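TRAP dicarboxylate transporter-DctP subunit (Rhodobacter sphaeroides, PDB 4PE3) probably captures an organic acid, such as a dicarboxylate, in the periplasm and delivers it to a TRAP membrane transporter. Local coordinates at residues 31-36 against 64-69; 171-176 against 208-213; 109-114 against 239-244. All coordinates share one frame; numbering follows the deposited sequence.

Interaction 1 of 3, residues 31-36 against 64-69; sequences HHFRFQ and VTIELM. With ZN (zinc ion), chain G.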
ATOM      1  N   HIS A  31       2.390 -27.820 -13.119  1.00 29.01           N
ATOM      2  CA  HIS A  31       1.283 -26.898 -12.903  1.00 27.66           C
ATOM      3  C   HIS A  31       1.557 -25.584 -13.600  1.00 27.23           C
ATOM      4  O   HIS A  31       2.678 -25.085 -13.568  1.00 30.08           O
ATOM      5  CB  HIS A  31       1.085 -26.626 -11.417  1.00 26.22           C
ATOM      6  CG  HIS A  31       0.936 -27.863 -10.594  1.00 33.43           C
ATOM      7  ND1 HIS A  31      -0.289 -28.436 -10.328  1.00 35.28           N
ATOM      8  CD2 HIS A  31       1.858 -28.639  -9.980  1.00 34.30           C
ATOM      9  CE1 HIS A  31      -0.114 -29.512  -9.583  1.00 36.48           C
ATOM     10  NE2 HIS A  31       1.179 -29.653  -9.352  1.00 33.25           N
ATOM     11  N   HIS A  32       0.515 -25.020 -14.197  1.00 25.33           N
ATOM     12  CA  HIS A  32       0.611 -23.763 -14.914  1.00 24.11           C
ATOM     13  C   HIS A  32      -0.520 -22.855 -14.431  1.00 21.89           C
ATOM     14  O   HIS A  32      -1.698 -23.155 -14.644  1.00 27.68           O
ATOM     15  CB  HIS A  32       0.520 -24.025 -16.415  1.00 24.61           C
ATOM     16  CG  HIS A  32       1.497 -25.051 -16.899  1.00 30.23           C
ATOM     17  ND1 HIS A  32       2.798 -24.745 -17.234  1.00 35.28           N
ATOM     18  CD2 HIS A  32       1.363 -26.384 -17.093  1.00 35.29           C
ATOM     19  CE1 HIS A  32       3.422 -25.846 -17.618  1.00 36.46           C
ATOM     20  NE2 HIS A  32       2.573 -26.854 -17.544  1.00 39.94           N
ATOM     21  N   PHE A  33      -0.172 -21.772 -13.743  1.00 21.68           N
ATOM     22  CA  PHE A  33      -1.175 -20.902 -13.138  1.00 22.83           C
ATOM     23  C   PHE A  33      -1.134 -19.498 -13.737  1.00 21.61           C
ATOM     24  O   PHE A  33      -0.102 -18.832 -13.698  1.00 25.92           O
ATOM     25  CB  PHE A  33      -0.926 -20.735 -11.639  1.00 20.13           C
ATOM     26  CG  PHE A  33      -0.967 -22.023 -10.850  1.00 20.05           C
ATOM     27  CD1 PHE A  33      -1.966 -22.970 -11.038  1.00 22.68           C
ATOM     28  CD2 PHE A  33       0.005 -22.263  -9.895  1.00 23.34           C
ATOM     29  CE1 PHE A  33      -1.981 -24.128 -10.276  1.00 23.62           C
ATOM     30  CE2 PHE A  33      -0.010 -23.430  -9.146  1.00 22.96           C
ATOM     31  CZ  PHE A  33      -0.993 -24.346  -9.343  1.00 24.68           C
ATOM     32  N   ARG A  34      -2.280 -19.025 -14.190  1.00 17.39           N
ATOM     33  CA  ARG A  34      -2.403 -17.691 -14.787  1.00 16.22           C
ATOM     34  C   ARG A  34      -2.841 -16.674 -13.730  1.00 17.29           C
ATOM     35  O   ARG A  34      -3.892 -16.856 -13.086  1.00 16.05           O
ATOM     36  CB  ARG A  34      -3.418 -17.749 -15.924  1.00 22.13           C
ATOM     37  CG  ARG A  34      -3.362 -19.056 -16.708  1.00 30.73           C
ATOM     38  CD  ARG A  34      -4.644 -19.287 -17.469  1.00 33.51           C
ATOM     39  NE  ARG A  34      -4.700 -18.465 -18.672  1.00 38.57           N
ATOM     40  CZ  ARG A  34      -5.765 -17.783 -19.086  1.00 36.00           C
ATOM     41  NH1 ARG A  34      -6.903 -17.800 -18.399  1.00 34.41           N
ATOM     42  NH2 ARG A  34      -5.688 -17.084 -20.211  1.00 36.39           N
ATOM     43  N   PHE A  35      -2.025 -15.648 -13.537  1.00 14.36           N
ATOM     44  CA  PHE A  35      -2.294 -14.584 -12.585  1.00 13.27           C
ATOM     45  C   PHE A  35      -2.534 -13.274 -13.293  1.00 15.16           C
ATOM     46  O   PHE A  35      -1.777 -12.927 -14.193  1.00 16.26           O
ATOM     47  CB  PHE A  35      -1.087 -14.390 -11.682  1.00 13.59           C
ATOM     48  CG  PHE A  35      -1.047 -15.297 -10.509  1.00 13.46           C
ATOM     49  CD1 PHE A  35      -0.979 -16.668 -10.666  1.00 15.84           C
ATOM     50  CD2 PHE A  35      -1.048 -14.767  -9.224  1.00 12.89           C
ATOM     51  CE1 PHE A  35      -0.926 -17.490  -9.564  1.00 19.14           C
ATOM     52  CE2 PHE A  35      -0.998 -15.602  -8.124  1.00 13.93           C
ATOM     53  CZ  PHE A  35      -0.945 -16.959  -8.303  1.00 17.09           C
ATOM     54  N   GLN A  36      -3.573 -12.544 -12.935  1.00 12.50           N
ATOM     55  CA  GLN A  36      -3.805 -11.233 -13.482  1.00 12.01           C
ATOM     56  C   GLN A  36      -3.363 -10.136 -12.522  1.00 11.12           C
ATOM     57  O   GLN A  36      -3.669 -10.180 -11.320  1.00 11.78           O
ATOM     58  CB  GLN A  36      -5.261 -11.041 -13.834  1.00 13.16           C
ATOM     59  CG  GLN A  36      -5.444  -9.800 -14.669  1.00 15.45           C
ATOM     60  CD  GLN A  36      -6.837  -9.619 -15.171  1.00 21.65           C
ATOM     61  OE1 GLN A  36      -7.265 -10.296 -16.114  1.00 19.80           O
ATOM     62  NE2 GLN A  36      -7.575  -8.708 -14.544  1.00 18.94           N
ATOM     63  N   VAL A  64       6.253 -25.681 -11.341  1.00 25.09           N
ATOM     64  CA  VAL A  64       5.163 -24.712 -11.307  1.00 25.79           C
ATOM     65  C   VAL A  64       5.605 -23.498 -12.107  1.00 22.96           C
ATOM     66  O   VAL A  64       6.718 -23.013 -11.926  1.00 23.75           O
ATOM     67  CB  VAL A  64       4.806 -24.270  -9.859  1.00 23.26           C
ATOM     68  CG1 VAL A  64       3.672 -23.249  -9.870  1.00 22.45           C
ATOM     69  CG2 VAL A  64       4.447 -25.467  -8.988  1.00 28.73           C
ATOM     70  N   THR A  65       4.745 -23.055 -13.019  1.00 21.91           N
ATOM     71  CA  THR A  65       4.985 -21.850 -13.797  1.00 25.19           C
ATOM     72  C   THR A  65       3.824 -20.884 -13.573  1.00 21.50           C
ATOM     73  O   THR A  65       2.688 -21.306 -13.309  1.00 22.57           O
ATOM     74  CB  THR A  65       5.126 -22.161 -15.297  1.00 25.19           C
ATOM     75  OG1 THR A  65       3.887 -22.653 -15.813  1.00 30.20           O
ATOM     76  CG2 THR A  65       6.211 -23.205 -15.546  1.00 24.26           C
ATOM     77  N   ILE A  66       4.124 -19.593 -13.651  1.00 19.65           N
ATOM     78  CA  ILE A  66       3.141 -18.544 -13.477  1.00 19.73           C
ATOM     79  C   ILE A  66       3.118 -17.743 -14.763  1.00 21.20           C
ATOM     80  O   ILE A  66       4.164 -17.291 -15.232  1.00 19.99           O
ATOM     81  CB  ILE A  66       3.544 -17.564 -12.351  1.00 19.59           C
ATOM     82  CG1 ILE A  66       3.704 -18.286 -11.009  1.00 22.52           C
ATOM     83  CG2 ILE A  66       2.540 -16.415 -12.223  1.00 19.26           C
ATOM     84  CD1 ILE A  66       2.443 -18.948 -10.498  1.00 20.97           C
ATOM     85  N   GLU A  67       1.933 -17.578 -15.329  1.00 16.88           N
ATOM     86  CA  GLU A  67       1.744 -16.683 -16.456  1.00 16.89           C
ATOM     87  C   GLU A  67       1.163 -15.371 -15.949  1.00 17.97           C
ATOM     88  O   GLU A  67       0.022 -15.333 -15.497  1.00 18.63           O
ATOM     89  CB  GLU A  67       0.803 -17.323 -17.462  1.00 23.37           C
ATOM     90  CG  GLU A  67       0.658 -16.529 -18.714  1.00 26.10           C
ATOM     91  CD  GLU A  67       0.312 -17.399 -19.889  1.00 31.03           C
ATOM     92  OE1 GLU A  67       0.805 -17.085 -20.985  1.00 30.21           O
ATOM     93  OE2 GLU A  67      -0.436 -18.391 -19.718  1.00 33.67           O
ATOM     94  N   LEU A  68       1.942 -14.290 -16.035  1.00 14.40           N
ATOM     95  CA  LEU A  68       1.533 -12.992 -15.532  1.00 13.58           C
ATOM     96  C   LEU A  68       0.843 -12.164 -16.628  1.00 13.80           C
ATOM     97  O   LEU A  68       1.440 -11.898 -17.665  1.00 14.86           O
ATOM     98  CB  LEU A  68       2.768 -12.245 -15.011  1.00 14.76           C
ATOM     99  CG  LEU A  68       2.560 -10.835 -14.460  1.00 15.18           C
ATOM    100  CD1 LEU A  68       1.812 -10.886 -13.141  1.00 16.59           C
ATOM    101  CD2 LEU A  68       3.922 -10.109 -14.338  1.00 15.34           C
HETATM  102  N   MSE A  69      -0.385 -11.735 -16.387  0.55 14.20           N
HETATM  103  CA  MSE A  69      -1.177 -11.049 -17.397  0.55 14.76           C
HETATM  104  C   MSE A  69      -1.534  -9.644 -16.925  0.55 14.23           C
HETATM  105  O   MSE A  69      -1.954  -9.458 -15.796  0.55 14.03           O
HETATM  106  CB  MSE A  69      -2.447 -11.854 -17.667  0.55 16.15           C
HETATM  107  CG  MSE A  69      -2.173 -13.272 -18.165  0.55 16.91           C
HETATM  108 SE   MSE A  69      -3.763 -14.405 -18.205  0.55 18.81          SE
HETATM  109  CE  MSE A  69      -4.396 -14.123 -16.387  0.55 23.71           C
TER
HETATM  110 ZN    ZN G 406       1.737 -31.444  -8.552  0.70 49.65          ZN
HETATM  111  O   HOH W   1       1.111 -33.095  -9.685  1.00 36.27           O
HETATM  112  O   HOH W   2       1.264 -31.226  -6.475  1.00 32.63           O

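Interaction 2 of 3, residues 171-176 against 208-213; sequences GVKVRS and VIDAAD. With ZN (zinc ion), chain F.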
ATOM      1  N   GLY A 171      -5.122  23.632   9.561  1.00 14.41           N
ATOM      2  CA  GLY A 171      -5.442  24.681   8.606  1.00 16.95           C
ATOM      3  C   GLY A 171      -4.883  24.488   7.201  1.00 15.19           C
ATOM      4  O   GLY A 171      -5.221  25.246   6.285  1.00 15.06           O
ATOM      5  N   VAL A 172      -4.017  23.500   7.002  1.00 12.14           N
ATOM      6  CA  VAL A 172      -3.351  23.316   5.708  1.00 11.10           C
ATOM      7  C   VAL A 172      -4.330  22.717   4.724  1.00 11.88           C
ATOM      8  O   VAL A 172      -5.042  21.762   5.046  1.00 11.52           O
ATOM      9  CB  VAL A 172      -2.129  22.393   5.875  1.00 11.04           C
ATOM     10  CG1 VAL A 172      -1.437  22.139   4.559  1.00 12.46           C
ATOM     11  CG2 VAL A 172      -1.156  23.029   6.906  1.00 13.00           C
ATOM     12  N   LYS A 173      -4.376  23.293   3.523  1.00 12.03           N
ATOM     13  CA  LYS A 173      -5.177  22.762   2.439  1.00 12.46           C
ATOM     14  C   LYS A 173      -4.407  21.621   1.804  1.00 11.51           C
ATOM     15  O   LYS A 173      -3.380  21.851   1.186  1.00 11.45           O
ATOM     16  CB  LYS A 173      -5.493  23.846   1.409  1.00 13.01           C
ATOM     17  CG  LYS A 173      -6.455  24.887   1.955  1.00 19.48           C
ATOM     18  CD  LYS A 173      -6.486  26.183   1.147  1.00 21.07           C
ATOM     19  CE  LYS A 173      -5.276  27.101   1.476  1.00 29.07           C
ATOM     20  NZ  LYS A 173      -5.372  28.522   0.965  1.00 32.55           N
ATOM     21  N   VAL A 174      -4.892  20.393   2.008  1.00 11.95           N
ATOM     22  CA  VAL A 174      -4.190  19.185   1.565  1.00 11.58           C
ATOM     23  C   VAL A 174      -5.005  18.422   0.537  1.00 10.43           C
ATOM     24  O   VAL A 174      -6.098  17.951   0.836  1.00 10.53           O
ATOM     25  CB  VAL A 174      -3.960  18.222   2.770  1.00 12.84           C
ATOM     26  CG1 VAL A 174      -3.244  16.959   2.325  1.00 10.64           C
ATOM     27  CG2 VAL A 174      -3.211  18.902   3.906  1.00 14.49           C
ATOM     28  N   ARG A 175      -4.507  18.313  -0.691  1.00  9.14           N
ATOM     29  CA  ARG A 175      -5.149  17.428  -1.651  1.00  9.03           C
ATOM     30  C   ARG A 175      -5.190  15.999  -1.097  1.00  8.75           C
ATOM     31  O   ARG A 175      -4.152  15.415  -0.795  1.00  9.44           O
ATOM     32  CB  ARG A 175      -4.431  17.462  -2.999  1.00  9.13           C
ATOM     33  CG  ARG A 175      -5.119  16.609  -4.060  1.00  9.67           C
ATOM     34  CD  ARG A 175      -4.532  15.230  -4.172  1.00 10.88           C
ATOM     35  NE  ARG A 175      -5.175  14.500  -5.270  1.00 12.67           N
ATOM     36  CZ  ARG A 175      -4.694  13.398  -5.829  1.00 18.19           C
ATOM     37  NH1 ARG A 175      -3.566  12.857  -5.388  1.00 17.77           N
ATOM     38  NH2 ARG A 175      -5.356  12.836  -6.840  1.00 19.54           N
ATOM     39  N   SER A 176      -6.396  15.457  -1.022  1.00  9.44           N
ATOM     40  CA  SER A 176      -6.630  14.192  -0.328  1.00 11.28           C
ATOM     41  C   SER A 176      -7.636  13.378  -1.121  1.00 10.35           C
ATOM     42  O   SER A 176      -8.711  13.867  -1.420  1.00 13.18           O
ATOM     43  CB  SER A 176      -7.222  14.450   1.067  1.00 12.71           C
ATOM     44  OG  SER A 176      -6.415  15.233   1.928  1.00 13.79           O
ATOM     45  N   VAL A 208      -4.322  26.956  -4.497  1.00 13.92           N
ATOM     46  CA  VAL A 208      -5.575  26.266  -4.184  1.00 14.40           C
ATOM     47  C   VAL A 208      -5.346  25.202  -3.115  1.00 11.07           C
ATOM     48  O   VAL A 208      -6.212  24.934  -2.270  1.00 13.89           O
ATOM     49  CB  VAL A 208      -6.151  25.596  -5.435  1.00 17.08           C
ATOM     50  CG1 VAL A 208      -7.318  24.693  -5.073  1.00 19.82           C
ATOM     51  CG2 VAL A 208      -6.561  26.657  -6.446  1.00 20.01           C
ATOM     52  N   ILE A 209      -4.178  24.578  -3.160  1.00 10.37           N
ATOM     53  CA  ILE A 209      -3.706  23.700  -2.101  1.00 10.97           C
ATOM     54  C   ILE A 209      -2.294  24.106  -1.669  1.00  9.70           C
ATOM     55  O   ILE A 209      -1.539  24.722  -2.427  1.00 11.46           O
ATOM     56  CB  ILE A 209      -3.694  22.210  -2.536  1.00 10.77           C
ATOM     57  CG1 ILE A 209      -2.923  22.051  -3.851  1.00  9.65           C
ATOM     58  CG2 ILE A 209      -5.117  21.691  -2.685  1.00 12.68           C
ATOM     59  CD1 ILE A 209      -2.737  20.609  -4.299  1.00 11.25           C
ATOM     60  N   ASP A 210      -1.951  23.740  -0.444  1.00  9.88           N
ATOM     61  CA  ASP A 210      -0.659  23.989   0.167  1.00 11.18           C
ATOM     62  C   ASP A 210       0.193  22.724   0.256  1.00  9.71           C
ATOM     63  O   ASP A 210       1.401  22.768   0.475  1.00 10.81           O
ATOM     64  CB  ASP A 210      -0.842  24.430   1.646  1.00 15.14           C
ATOM     65  CG  ASP A 210      -1.811  25.598   1.846  1.00 19.10           C
ATOM     66  OD1 ASP A 210      -1.616  26.674   1.236  1.00 18.30           O
ATOM     67  OD2 ASP A 210      -2.734  25.479   2.696  1.00 20.02           O
ATOM     68  N   ALA A 211      -0.458  21.578   0.107  1.00  9.67           N
ATOM     69  CA  ALA A 211       0.168  20.274   0.330  1.00  8.24           C
ATOM     70  C   ALA A 211      -0.661  19.205  -0.386  1.00  8.29           C
ATOM     71  O   ALA A 211      -1.802  19.450  -0.770  1.00 10.42           O
ATOM     72  CB  ALA A 211       0.235  19.970   1.823  1.00 10.31           C
ATOM     73  N   ALA A 212      -0.110  18.013  -0.534  1.00  8.52           N
ATOM     74  CA  ALA A 212      -0.820  16.972  -1.247  1.00  9.44           C
ATOM     75  C   ALA A 212      -0.348  15.586  -0.942  1.00  7.76           C
ATOM     76  O   ALA A 212       0.841  15.330  -0.810  1.00  8.49           O
ATOM     77  CB  ALA A 212      -0.698  17.198  -2.762  1.00  8.94           C
ATOM     78  N   ASP A 213      -1.326  14.685  -0.876  1.00  8.38           N
ATOM     79  CA  ASP A 213      -1.112  13.295  -1.226  1.00  9.12           C
ATOM     80  C   ASP A 213      -0.843  13.226  -2.717  1.00 11.23           C
ATOM     81  O   ASP A 213      -1.628  13.747  -3.493  1.00 10.83           O
ATOM     82  CB  ASP A 213      -2.390  12.510  -0.870  1.00 10.51           C
ATOM     83  CG  ASP A 213      -2.325  11.055  -1.264  1.00 14.21           C
ATOM     84  OD1 ASP A 213      -1.947  10.754  -2.416  1.00 12.10           O
ATOM     85  OD2 ASP A 213      -2.690  10.197  -0.426  1.00 13.61           O
TER
HETATM   86 ZN    ZN F 405      -1.393   8.909  -2.890  0.86 15.23          ZN
HETATM   87  O   HOH W   3      -2.453   7.783  -1.472  1.00 26.91           O
HETATM   88  O   HOH W   4      -2.370   8.518  -4.587  1.00 15.40           O

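Interaction 3 of 3, residues 109-114 against 239-244; sequences IANPVG and SLPLVE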
ATOM      1  N   ILE A 109      -7.759  -2.680   5.998  1.00 12.64           N
ATOM      2  CA  ILE A 109      -6.517  -3.439   6.017  1.00 13.28           C
ATOM      3  C   ILE A 109      -5.603  -3.048   4.836  1.00 12.07           C
ATOM      4  O   ILE A 109      -4.377  -3.101   4.946  1.00 13.02           O
ATOM      5  CB  ILE A 109      -6.763  -4.971   5.997  1.00 12.20           C
ATOM      6  CG1 ILE A 109      -5.512  -5.685   6.478  1.00 13.97           C
ATOM      7  CG2 ILE A 109      -7.217  -5.474   4.597  1.00 14.71           C
ATOM      8  CD1 ILE A 109      -5.721  -7.181   6.688  1.00 17.71           C
ATOM      9  N   ALA A 110      -6.195  -2.625   3.722  1.00 11.14           N
ATOM     10  CA  ALA A 110      -5.414  -2.347   2.523  1.00 11.80           C
ATOM     11  C   ALA A 110      -4.582  -1.087   2.687  1.00 10.92           C
ATOM     12  O   ALA A 110      -3.483  -0.955   2.137  1.00 11.67           O
ATOM     13  CB  ALA A 110      -6.315  -2.207   1.324  1.00 13.55           C
ATOM     14  N   ASN A 111      -5.092  -0.126   3.442  1.00 10.47           N
ATOM     15  CA  ASN A 111      -4.344   1.116   3.671  1.00  9.51           C
ATOM     16  C   ASN A 111      -4.861   1.808   4.913  1.00 10.43           C
ATOM     17  O   ASN A 111      -5.680   2.735   4.827  1.00 11.33           O
ATOM     18  CB  ASN A 111      -4.443   2.027   2.449  1.00  9.76           C
ATOM     19  CG  ASN A 111      -3.318   3.046   2.378  1.00  9.99           C
ATOM     20  OD1 ASN A 111      -2.476   3.147   3.250  1.00  9.98           O
ATOM     21  ND2 ASN A 111      -3.305   3.818   1.290  1.00 12.09           N
ATOM     22  N   PRO A 112      -4.441   1.316   6.074  1.00 11.09           N
ATOM     23  CA  PRO A 112      -4.873   1.939   7.324  1.00 10.03           C
ATOM     24  C   PRO A 112      -4.073   3.216   7.515  1.00  9.79           C
ATOM     25  O   PRO A 112      -2.938   3.199   7.989  1.00 11.58           O
ATOM     26  CB  PRO A 112      -4.536   0.894   8.375  1.00 11.91           C
ATOM     27  CG  PRO A 112      -3.389   0.122   7.776  1.00 10.93           C
ATOM     28  CD  PRO A 112      -3.594   0.134   6.297  1.00 11.23           C
ATOM     29  N   VAL A 113      -4.657   4.289   7.011  1.00  9.94           N
ATOM     30  CA  VAL A 113      -3.972   5.560   6.844  1.00 10.47           C
ATOM     31  C   VAL A 113      -3.279   5.953   8.134  1.00  9.75           C
ATOM     32  O   VAL A 113      -3.898   5.999   9.195  1.00 10.79           O
ATOM     33  CB  VAL A 113      -4.993   6.628   6.413  1.00 11.37           C
ATOM     34  CG1 VAL A 113      -4.358   8.002   6.394  1.00 11.61           C
ATOM     35  CG2 VAL A 113      -5.588   6.290   5.052  1.00 10.91           C
ATOM     36  N   GLY A 114      -1.981   6.184   8.050  1.00 10.21           N
ATOM     37  CA  GLY A 114      -1.192   6.661   9.167  1.00 10.74           C
ATOM     38  C   GLY A 114      -0.483   5.593   9.992  1.00 11.48           C
ATOM     39  O   GLY A 114       0.333   5.885  10.861  1.00 11.47           O
ATOM     40  N   SER A 239       0.192   6.900   3.629  1.00  8.58           N
ATOM     41  CA  SER A 239      -0.372   6.032   2.607  1.00  8.12           C
ATOM     42  C   SER A 239       0.621   4.963   2.157  1.00  8.37           C
ATOM     43  O   SER A 239       1.687   5.283   1.621  1.00  9.26           O
ATOM     44  CB  SER A 239      -0.821   6.838   1.404  1.00  9.40           C
ATOM     45  OG  SER A 239      -1.379   5.923   0.460  1.00 10.57           O
ATOM     46  N   LEU A 240       0.285   3.698   2.375  1.00  9.09           N
ATOM     47  CA  LEU A 240       1.145   2.588   2.032  1.00 10.87           C
ATOM     48  C   LEU A 240       0.229   1.451   1.569  1.00 13.88           C
ATOM     49  O   LEU A 240      -0.190   0.617   2.382  1.00 12.07           O
ATOM     50  CB  LEU A 240       1.994   2.180   3.243  1.00 11.16           C
ATOM     51  CG  LEU A 240       3.259   1.363   2.969  1.00 15.91           C
ATOM     52  CD1 LEU A 240       4.178   1.340   4.206  1.00 16.62           C
ATOM     53  CD2 LEU A 240       2.898  -0.036   2.553  1.00 14.53           C
ATOM     54  N   PRO A 241      -0.130   1.425   0.280  1.00 12.08           N
ATOM     55  CA  PRO A 241      -1.130   0.457  -0.179  1.00 13.08           C
ATOM     56  C   PRO A 241      -0.662  -1.001  -0.149  1.00 15.75           C
ATOM     57  O   PRO A 241       0.480  -1.316  -0.457  1.00 14.19           O
ATOM     58  CB  PRO A 241      -1.415   0.888  -1.618  1.00 15.47           C
ATOM     59  CG  PRO A 241      -0.937   2.302  -1.710  1.00 14.84           C
ATOM     60  CD  PRO A 241       0.184   2.437  -0.741  1.00 14.25           C
ATOM     61  N   LEU A 242      -1.576  -1.891   0.225  1.00 10.99           N
ATOM     62  CA  LEU A 242      -1.332  -3.332   0.267  1.00 11.11           C
ATOM     63  C   LEU A 242      -1.716  -3.949  -1.067  1.00 15.88           C
ATOM     64  O   LEU A 242      -2.843  -3.792  -1.524  1.00 16.95           O
ATOM     65  CB  LEU A 242      -2.156  -3.971   1.393  1.00 13.92           C
ATOM     66  CG  LEU A 242      -1.863  -5.398   1.822  1.00 17.90           C
ATOM     67  CD1 LEU A 242      -2.421  -5.709   3.199  1.00 21.18           C
ATOM     68  CD2 LEU A 242      -2.470  -6.349   0.822  1.00 18.68           C
ATOM     69  N   VAL A 243      -0.749  -4.618  -1.684  1.00 12.66           N
ATOM     70  CA  VAL A 243      -1.002  -5.423  -2.881  1.00 11.95           C
ATOM     71  C   VAL A 243      -0.913  -6.887  -2.478  1.00 13.08           C
ATOM     72  O   VAL A 243       0.063  -7.331  -1.862  1.00 16.63           O
ATOM     73  CB  VAL A 243      -0.006  -5.073  -3.997  1.00 15.29           C
ATOM     74  CG1 VAL A 243       0.051  -6.139  -5.043  1.00 17.05           C
ATOM     75  CG2 VAL A 243      -0.401  -3.757  -4.596  1.00 18.10           C
ATOM     76  N   GLU A 244      -1.998  -7.613  -2.710  1.00 12.77           N
ATOM     77  CA  GLU A 244      -2.038  -9.021  -2.347  1.00 13.76           C
ATOM     78  C   GLU A 244      -1.635  -9.905  -3.519  1.00 13.60           C
ATOM     79  O   GLU A 244      -1.931  -9.575  -4.684  1.00 13.55           O
ATOM     80  CB  GLU A 244      -3.449  -9.432  -1.906  1.00 14.46           C
ATOM     81  CG  GLU A 244      -4.528  -9.326  -2.984  1.00 13.05           C
ATOM     82  CD  GLU A 244      -5.891  -9.751  -2.484  1.00 14.95           C
ATOM     83  OE1 GLU A 244      -6.660  -8.880  -2.023  1.00 16.83           O
ATOM     84  OE2 GLU A 244      -6.216 -10.970  -2.546  1.00 14.58           O
TER
HETATM   85  O   HOH W   5      -1.207  -1.177   4.056  1.00 18.73           O

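Interaction 1 of 3, residues 31-36 against 64-69
His32 and Thr65, paired on adjacent parallel strands, are hydrogen-bonded to each other through side chains alone: ND1 of the His32 imidazole and OG1 of Thr65 lie 2.8 Å apart, and either could donate. The strand bonds of Thr65 go instead to His31 and Phe33 on either side. The two side chains run side by side, and the hydroxyl meets the ring at its edge. Thr65 OG1 sits between the backbone N and the carbonyl carbon (chi1 66°), which turns it to the imidazole. Further along, in the conformer described, one of two for selenomethionine Met69, SE lies over one face of the Arg34 guanidinium, offset toward its rim and 3.9 Å from Arg34 NH2. Glu67 OE2 is at the guanidinium edge but 4.4 Å from Arg34 NE, too far for a salt bridge. These are the two strands of a beta-alpha-beta unit, with helix 44-59 as the crossover, in a mixed five-stranded sheet whose order is that of a type II binding protein. Pairing runs in register from His32–Thr65 to Gln36–Met69, with Phe33 N 2.9 Å from Thr65 O. On the face turned to helix 44-59, CD1 of Ile66 reaches across to Phe35 CE1 at 3.8 Å and also approaches CB of Phe33. Val64 places CG1 anti to its backbone N (chi1 179°), against CE2 of Phe33 at 3.8 Å. Both phenylalanines also touch Met247 of strand 243-248. His31, the first modelled residue, binds a zinc ion through NE2 at 2.0 Å, with two waters as further ligands.

Interaction 2 of 3, residues 171-176 against 208-213
Two short parallel strands, 173-175 and 211-213, pair at the middle of the four-stranded mixed sheet, flanked by strands 157-159 and 191-193. Arg175 N donates to Ala211 O, and Asp213 N to Arg175 O. Just before strand 211-213, Asp210 holds both the N-H and the carbonyl of Lys173: its OD2 accepts from Lys173 N at 2.9 Å, on the anti side of the carboxylate, and its own N donates to Lys173 O at 2.9 Å. Lys173 O also receives a weak bond from Ala211 N. The Lys173 chain passes obliquely beside the carboxylate, CE 3.3 Å from Asp210 OD2, but NZ stays 4.2 Å from Asp210 OD1, beyond a salt bridge. At the other end Arg175, bent at chi2 (-95°), swings NH1 to Asp213 O at 2.9 Å; the oxygen lies in the guanidinium plane, although NH1 approaches from above the carbonyl plane. Leu195 O and Ser197 OG hold NE and NH2. Asp213 OD1 binds zinc at 2.0 Å together with Glu155 and the Tyr214 carbonyl, while OD2 bonds His238 and a zinc-bound water. Arg175 is thus second-shell, fixing the backbone behind a metal-binding carboxylate, and its charge may temper the negative charge gathered there.

Interaction 3 of 3, residues 109-114 against 239-244
The carboxamide of Asn111 is aimed at the chain entering strand 243-248 and uses both its polar atoms on successive residues. OD1 accepts from Leu240 N at 2.9 Å in a nearly straight bond (168°), while ND2 donates to Ser239 OG at 3.0 Å. The hydroxyl lies almost exactly in the amide plane, whereas the Leu240 N-H approaches OD1 tilted out of it, so the amide is held from two directions and its rotation is fixed. An extended first torsion (chi1 -158°) carries the Asn111 amide away from its own backbone N and across to segment 239-244. On the other side OG of Ser239 is likewise anti to its backbone N, which turns it to Asn111 ND2. A second link is made just upstream, where the helix ends. Ala110 O accepts from Leu242 N at 2.9 Å and from a water that also donates to Leu240 O at 2.7 Å. Leu242 points toward the helix end: its CB packs 3.4 Å from Ala110 O, and its CD1 branch reaches Ile109 O at 3.7 Å. Val149 lies against the same leucine from strand 144-150. Helix 104-110 is thereby tied at its C-terminal end to a chain that leads from the zinc site into the five-stranded sheet. Such paired crossing segments between two alpha/beta domains are consistent with the hinge region of a type II periplasmic binding-protein fold.

How the interactions relate
Interactions 1 and 2 lie on opposite sides of the chain's centre, with centres 42 Å apart, and each is a parallel strand pair in a different sheet: five-stranded for interaction 1, four-stranded for interaction 2. Interaction 3, about 4 Å from the chain's centre, stands between them. Its strand 243-248 belongs to the sheet of interaction 1, although the nearest atoms of the two contacts remain about 7 Å apart; at its other end Ser239 packs against Asp213 of interaction 2. Along the chain, interaction 1 closes first, and interaction 2 is nested within the loop that interaction 3 closes. The chain thus leaves one sheet, builds the second and returns, as expected for two lobes that can open and close about a solute.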